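Local coordinates for cytochrome c, putative (Shewanella oneidensis, PDB 1SP3), which carries eight c-type hemes and probably acts as a respiratory tetrathionate reductase, at residues K285-A297 against P315-F329. Numbering follows the deposited sequence.
Sequences KPQYAWYNGTANA and PMGDINDAKAKIYPF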
loop_
_atom_site.group_PDB
_atom_site.type_symbol
_atom_site.label_atom_id
_atom_site.label_comp_id
_atom_site.label_asym_id
_atom_site.label_seq_id
_atom_site.Cartn_x
_atom_site.Cartn_y
_atom_site.Cartn_z
ATOM N N LYS A 285 -3.156 -10.477 -13.992
ATOM C CA LYS A 285 -1.835 -10.256 -14.499
ATOM C C LYS A 285 -1.443 -8.857 -14.157
ATOM O O LYS A 285 -2.218 -7.869 -14.254
ATOM C CB LYS A 285 -1.790 -10.416 -16.007
ATOM C CG LYS A 285 -2.161 -11.839 -16.475
ATOM C CD LYS A 285 -2.326 -11.854 -17.986
ATOM C CE LYS A 285 -2.565 -13.329 -18.441
ATOM N NZ LYS A 285 -3.184 -13.423 -19.805
ATOM N N PRO A 286 -0.192 -8.742 -13.748
ATOM C CA PRO A 286 0.414 -7.426 -13.563
ATOM C C PRO A 286 0.573 -6.703 -14.911
ATOM O O PRO A 286 0.586 -7.335 -15.927
ATOM C CB PRO A 286 1.805 -7.762 -13.004
ATOM C CG PRO A 286 1.684 -9.104 -12.387
ATOM C CD PRO A 286 0.700 -9.842 -13.305
ATOM N N GLN A 287 0.661 -5.381 -14.864
ATOM C CA GLN A 287 1.279 -4.547 -15.929
ATOM C C GLN A 287 2.767 -4.409 -15.746
ATOM O O GLN A 287 3.240 -4.381 -14.657
ATOM C CB GLN A 287 0.747 -3.109 -15.790
ATOM C CG GLN A 287 -0.705 -3.182 -15.775
ATOM C CD GLN A 287 -1.144 -2.956 -17.110
ATOM O OE1 GLN A 287 -1.319 -3.928 -17.880
ATOM N NE2 GLN A 287 -1.190 -1.671 -17.494
ATOM N N TYR A 288 3.509 -4.297 -16.832
ATOM C CA TYR A 288 4.986 -4.289 -16.688
ATOM C C TYR A 288 5.551 -2.925 -16.987
ATOM O O TYR A 288 5.120 -2.291 -17.949
ATOM C CB TYR A 288 5.550 -5.353 -17.595
ATOM C CG TYR A 288 4.939 -6.697 -17.142
ATOM C CD1 TYR A 288 3.847 -7.267 -17.817
ATOM C CD2 TYR A 288 5.422 -7.346 -16.028
ATOM C CE1 TYR A 288 3.263 -8.471 -17.401
ATOM C CE2 TYR A 288 4.875 -8.533 -15.606
ATOM C CZ TYR A 288 3.830 -9.097 -16.309
ATOM O OH TYR A 288 3.268 -10.222 -15.818
ATOM N N ALA A 289 6.551 -2.494 -16.263
ATOM C CA ALA A 289 7.097 -1.198 -16.609
ATOM C C ALA A 289 8.556 -1.123 -16.230
ATOM O O ALA A 289 8.954 -1.764 -15.255
ATOM C CB ALA A 289 6.248 -0.024 -16.032
ATOM N N TRP A 290 9.354 -0.395 -17.024
ATOM C CA TRP A 290 10.667 0.014 -16.580
ATOM C C TRP A 290 10.639 0.651 -15.206
ATOM O O TRP A 290 9.798 1.535 -14.911
ATOM C CB TRP A 290 11.366 0.965 -17.581
ATOM C CG TRP A 290 11.669 0.292 -18.882
ATOM C CD1 TRP A 290 11.016 0.459 -20.083
ATOM C CD2 TRP A 290 12.635 -0.739 -19.082
ATOM N NE1 TRP A 290 11.540 -0.395 -21.025
ATOM C CE2 TRP A 290 12.514 -1.166 -20.432
ATOM C CE3 TRP A 290 13.580 -1.378 -18.239
ATOM C CZ2 TRP A 290 13.335 -2.129 -20.975
ATOM C CZ3 TRP A 290 14.394 -2.303 -18.769
ATOM C CH2 TRP A 290 14.265 -2.696 -20.118
ATOM N N TYR A 291 11.555 0.203 -14.349
ATOM C CA TYR A 291 11.645 0.805 -13.038
ATOM C C TYR A 291 13.077 0.850 -12.620
ATOM O O TYR A 291 13.731 -0.195 -12.535
ATOM C CB TYR A 291 10.813 -0.007 -12.014
ATOM C CG TYR A 291 10.814 0.498 -10.548
ATOM C CD1 TYR A 291 10.397 1.805 -10.217
ATOM C CD2 TYR A 291 11.236 -0.339 -9.505
ATOM C CE1 TYR A 291 10.395 2.240 -8.886
ATOM C CE2 TYR A 291 11.233 0.104 -8.143
ATOM C CZ TYR A 291 10.773 1.395 -7.871
ATOM O OH TYR A 291 10.827 1.837 -6.565
ATOM N N ASN A 292 13.528 2.048 -12.239
ATOM C CA ASN A 292 14.922 2.247 -11.750
ATOM C C ASN A 292 15.041 2.623 -10.282
ATOM O O ASN A 292 16.098 3.091 -9.842
ATOM C CB ASN A 292 15.613 3.371 -12.558
ATOM C CG ASN A 292 14.951 4.769 -12.319
ATOM O OD1 ASN A 292 14.169 4.955 -11.361
ATOM N ND2 ASN A 292 15.216 5.706 -13.199
ATOM N N GLY A 293 13.998 2.401 -9.492
ATOM C CA GLY A 293 14.124 2.767 -8.088
ATOM C C GLY A 293 13.456 4.130 -7.787
ATOM O O GLY A 293 13.206 4.468 -6.645
ATOM N N THR A 294 13.152 4.924 -8.806
ATOM C CA THR A 294 12.449 6.159 -8.511
ATOM C C THR A 294 11.054 6.138 -9.126
ATOM O O THR A 294 10.777 5.400 -10.101
ATOM C CB THR A 294 13.255 7.454 -8.969
ATOM O OG1 THR A 294 13.569 7.295 -10.331
ATOM C CG2 THR A 294 14.647 7.458 -8.412
ATOM N N ALA A 295 10.178 6.966 -8.553
ATOM C CA ALA A 295 8.819 7.001 -8.966
ATOM C C ALA A 295 8.386 8.494 -8.992
ATOM O O ALA A 295 8.874 9.360 -8.214
ATOM C CB ALA A 295 7.976 6.205 -7.969
ATOM N N ASN A 296 7.482 8.797 -9.886
ATOM C CA ASN A 296 6.838 10.079 -9.801
ATOM C C ASN A 296 5.599 10.010 -8.911
ATOM O O ASN A 296 4.969 8.955 -8.799
ATOM C CB ASN A 296 6.509 10.641 -11.205
ATOM C CG ASN A 296 6.644 12.182 -11.238
ATOM O OD1 ASN A 296 6.782 12.825 -10.165
ATOM N ND2 ASN A 296 6.633 12.758 -12.421
ATOM N N ALA A 297 5.259 11.130 -8.272
ATOM C CA ALA A 297 4.030 11.204 -7.501
ATOM C C ALA A 297 3.288 12.539 -7.648
ATOM O O ALA A 297 3.888 13.581 -7.672
ATOM C CB ALA A 297 4.284 10.888 -6.001
ATOM N N PRO A 315 6.135 4.466 -12.012
ATOM C CA PRO A 315 7.529 4.057 -11.906
ATOM C C PRO A 315 8.365 4.819 -12.942
ATOM O O PRO A 315 7.873 5.023 -14.065
ATOM C CB PRO A 315 7.479 2.563 -12.271
ATOM C CG PRO A 315 6.294 2.423 -13.253
ATOM C CD PRO A 315 5.297 3.385 -12.548
ATOM N N MET A 316 9.563 5.261 -12.582
ATOM C CA MET A 316 10.474 5.915 -13.575
ATOM C C MET A 316 11.471 4.885 -14.110
ATOM O O MET A 316 11.832 3.954 -13.390
ATOM C CB MET A 316 11.257 7.094 -12.930
ATOM C CG MET A 316 10.343 8.283 -12.369
ATOM S SD MET A 316 9.198 8.826 -13.635
ATOM C CE MET A 316 10.328 9.832 -14.624
ATOM N N GLY A 317 11.913 5.101 -15.340
ATOM C CA GLY A 317 13.069 4.438 -15.993
ATOM C C GLY A 317 12.672 4.127 -17.437
ATOM O O GLY A 317 11.565 4.389 -17.836
ATOM N N ASP A 318 13.540 3.573 -18.237
ATOM C CA ASP A 318 13.215 3.335 -19.607
ATOM C C ASP A 318 14.288 2.395 -20.128
ATOM O O ASP A 318 15.185 2.075 -19.356
ATOM C CB ASP A 318 13.073 4.665 -20.401
ATOM C CG ASP A 318 14.427 5.426 -20.584
ATOM O OD1 ASP A 318 15.497 4.842 -20.751
ATOM O OD2 ASP A 318 14.482 6.637 -20.640
ATOM N N ILE A 319 14.162 1.920 -21.381
ATOM C CA ILE A 319 15.080 0.906 -21.977
ATOM C C ILE A 319 16.544 1.314 -21.986
ATOM O O ILE A 319 17.403 0.473 -21.822
ATOM C CB ILE A 319 14.642 0.510 -23.391
ATOM C CG1 ILE A 319 15.368 -0.771 -23.899
ATOM C CG2 ILE A 319 14.681 1.760 -24.349
ATOM C CD1 ILE A 319 14.768 -1.373 -25.171
ATOM N N ASN A 320 16.819 2.620 -22.130
ATOM C CA ASN A 320 18.162 3.163 -22.105
ATOM C C ASN A 320 18.639 3.408 -20.709
ATOM O O ASN A 320 19.721 3.929 -20.520
ATOM C CB ASN A 320 18.165 4.460 -22.903
ATOM C CG ASN A 320 17.852 4.176 -24.352
ATOM O OD1 ASN A 320 18.440 3.247 -24.932
ATOM N ND2 ASN A 320 16.876 4.857 -24.903
ATOM N N ASP A 321 17.843 3.053 -19.712
ATOM C CA ASP A 321 18.267 3.326 -18.347
ATOM C C ASP A 321 18.946 2.069 -17.741
ATOM O O ASP A 321 18.307 1.035 -17.427
ATOM C CB ASP A 321 17.044 3.885 -17.582
ATOM C CG ASP A 321 17.368 4.376 -16.143
ATOM O OD1 ASP A 321 18.385 3.919 -15.488
ATOM O OD2 ASP A 321 16.595 5.219 -15.588
ATOM N N ALA A 322 20.268 2.130 -17.621
ATOM C CA ALA A 322 21.025 0.989 -17.131
ATOM C C ALA A 322 20.595 0.665 -15.695
ATOM O O ALA A 322 20.749 -0.458 -15.283
ATOM C CB ALA A 322 22.603 1.279 -17.154
ATOM N N LYS A 323 20.104 1.635 -14.917
ATOM C CA LYS A 323 19.602 1.278 -13.585
ATOM C C LYS A 323 18.177 0.593 -13.588
ATOM O O LYS A 323 17.744 0.054 -12.560
ATOM C CB LYS A 323 19.540 2.511 -12.663
ATOM C CG LYS A 323 20.869 3.070 -12.167
ATOM C CD LYS A 323 20.650 4.392 -11.335
ATOM C CE LYS A 323 21.113 4.280 -9.801
ATOM N NZ LYS A 323 22.347 5.136 -9.450
ATOM N N ALA A 324 17.467 0.622 -14.712
ATOM C CA ALA A 324 16.049 0.228 -14.713
ATOM C C ALA A 324 15.949 -1.262 -15.116
ATOM O O ALA A 324 16.765 -1.695 -15.954
ATOM C CB ALA A 324 15.252 1.112 -15.683
ATOM N N LYS A 325 14.989 -2.030 -14.532
ATOM C CA LYS A 325 14.623 -3.366 -15.054
ATOM C C LYS A 325 13.115 -3.403 -15.274
ATOM O O LYS A 325 12.412 -2.481 -14.782
ATOM C CB LYS A 325 15.013 -4.499 -14.079
ATOM C CG LYS A 325 16.526 -4.706 -14.072
ATOM C CD LYS A 325 16.917 -5.740 -13.036
ATOM C CE LYS A 325 18.402 -5.737 -12.876
ATOM N NZ LYS A 325 18.681 -7.056 -12.378
ATOM N N ILE A 326 12.619 -4.399 -16.024
ATOM C CA ILE A 326 11.185 -4.487 -16.180
ATOM C C ILE A 326 10.578 -5.183 -14.966
ATOM O O ILE A 326 10.943 -6.335 -14.652
ATOM C CB ILE A 326 10.801 -5.220 -17.513
ATOM C CG1 ILE A 326 11.376 -4.458 -18.711
ATOM C CG2 ILE A 326 9.245 -5.524 -17.598
ATOM C CD1 ILE A 326 11.345 -5.394 -20.010
ATOM N N TYR A 327 9.668 -4.473 -14.265
ATOM C CA TYR A 327 9.073 -4.972 -13.010
ATOM C C TYR A 327 7.561 -5.047 -13.207
ATOM O O TYR A 327 7.013 -4.320 -14.070
ATOM C CB TYR A 327 9.290 -3.952 -11.891
ATOM C CG TYR A 327 10.639 -4.095 -11.131
ATOM C CD1 TYR A 327 11.839 -3.530 -11.678
ATOM C CD2 TYR A 327 10.702 -4.738 -9.862
ATOM C CE1 TYR A 327 13.038 -3.621 -11.026
ATOM C CE2 TYR A 327 11.978 -4.861 -9.132
ATOM C CZ TYR A 327 13.117 -4.263 -9.736
ATOM O OH TYR A 327 14.353 -4.388 -9.194
ATOM N N PRO A 328 6.877 -5.806 -12.335
ATOM C CA PRO A 328 5.430 -5.965 -12.386
ATOM C C PRO A 328 4.726 -5.070 -11.385
ATOM O O PRO A 328 5.184 -4.845 -10.252
ATOM C CB PRO A 328 5.233 -7.414 -11.901
ATOM C CG PRO A 328 6.307 -7.589 -10.889
ATOM C CD PRO A 328 7.461 -6.656 -11.256
ATOM N N PHE A 329 3.548 -4.638 -11.793
ATOM C CA PHE A 329 2.843 -3.643 -11.054
ATOM C C PHE A 329 1.337 -3.909 -11.065
ATOM O O PHE A 329 0.767 -4.374 -12.072
ATOM C CB PHE A 329 3.060 -2.264 -11.709
ATOM C CG PHE A 329 4.419 -1.711 -11.493
ATOM C CD1 PHE A 329 5.461 -1.996 -12.408
ATOM C CD2 PHE A 329 4.684 -0.930 -10.365
ATOM C CE1 PHE A 329 6.683 -1.467 -12.235
ATOM C CE2 PHE A 329 5.957 -0.414 -10.150
ATOM C CZ PHE A 329 6.960 -0.709 -11.104
HETATM O O HOH W 1 8.434 3.427 -16.547
#
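Trp290 and Ile326 face each other as a non-hydrogen-bonded pair of the antiparallel ladder between strands 287-291 and 325-329, part of a mixed sheet in the multiheme cytochrome. The indole is sandwiched: Ile326 CG1 stands over one face, 3.5 Å from the centroid of the six-membered ring and almost on its normal, while the backbone of Asp318 and Ile319 crosses the opposite face. Trp290 CG lies anti to the carbonyl carbon (chi1 -65°), which lays the ring against the start of the turn at Asp318 and Ile319, and NE1 bonds to the carbonyl of Leu426. Replacing the indole by an alanine is likely to strip Ile326, which also touches a heme, of its aromatic cover and to leave the Leu426 carbonyl without this donor. On the other side of the ladder Tyr291, Tyr327 and Phe329 build an aromatic cluster of two T-shaped pairs. Tyr291 turns its edge to the face of Tyr327, with centroids 5.4 Å apart. On its own face it receives the edge of Phe329, the centroids of these two rings 5.9 Å apart. Pro315 CB adds a contact to Tyr291 CD1 at 3.6 Å, and the hydroxyl of Tyr291 is hydrogen-bonded to Gly198 N. Past the strand, Met316 is bonded through its backbone to both Asn292 N and Thr294 O, drawing the 315-317 segment against the turn. Asn292 OD1 closes an Asx turn by accepting from Thr294 N, and takes a second bond from Thr294 OG1. These hold the amide's rotation, leaving ND2 to donate to the syn side of Asp321 OD2 at 2.8 Å, with an N-H...O angle of 165°.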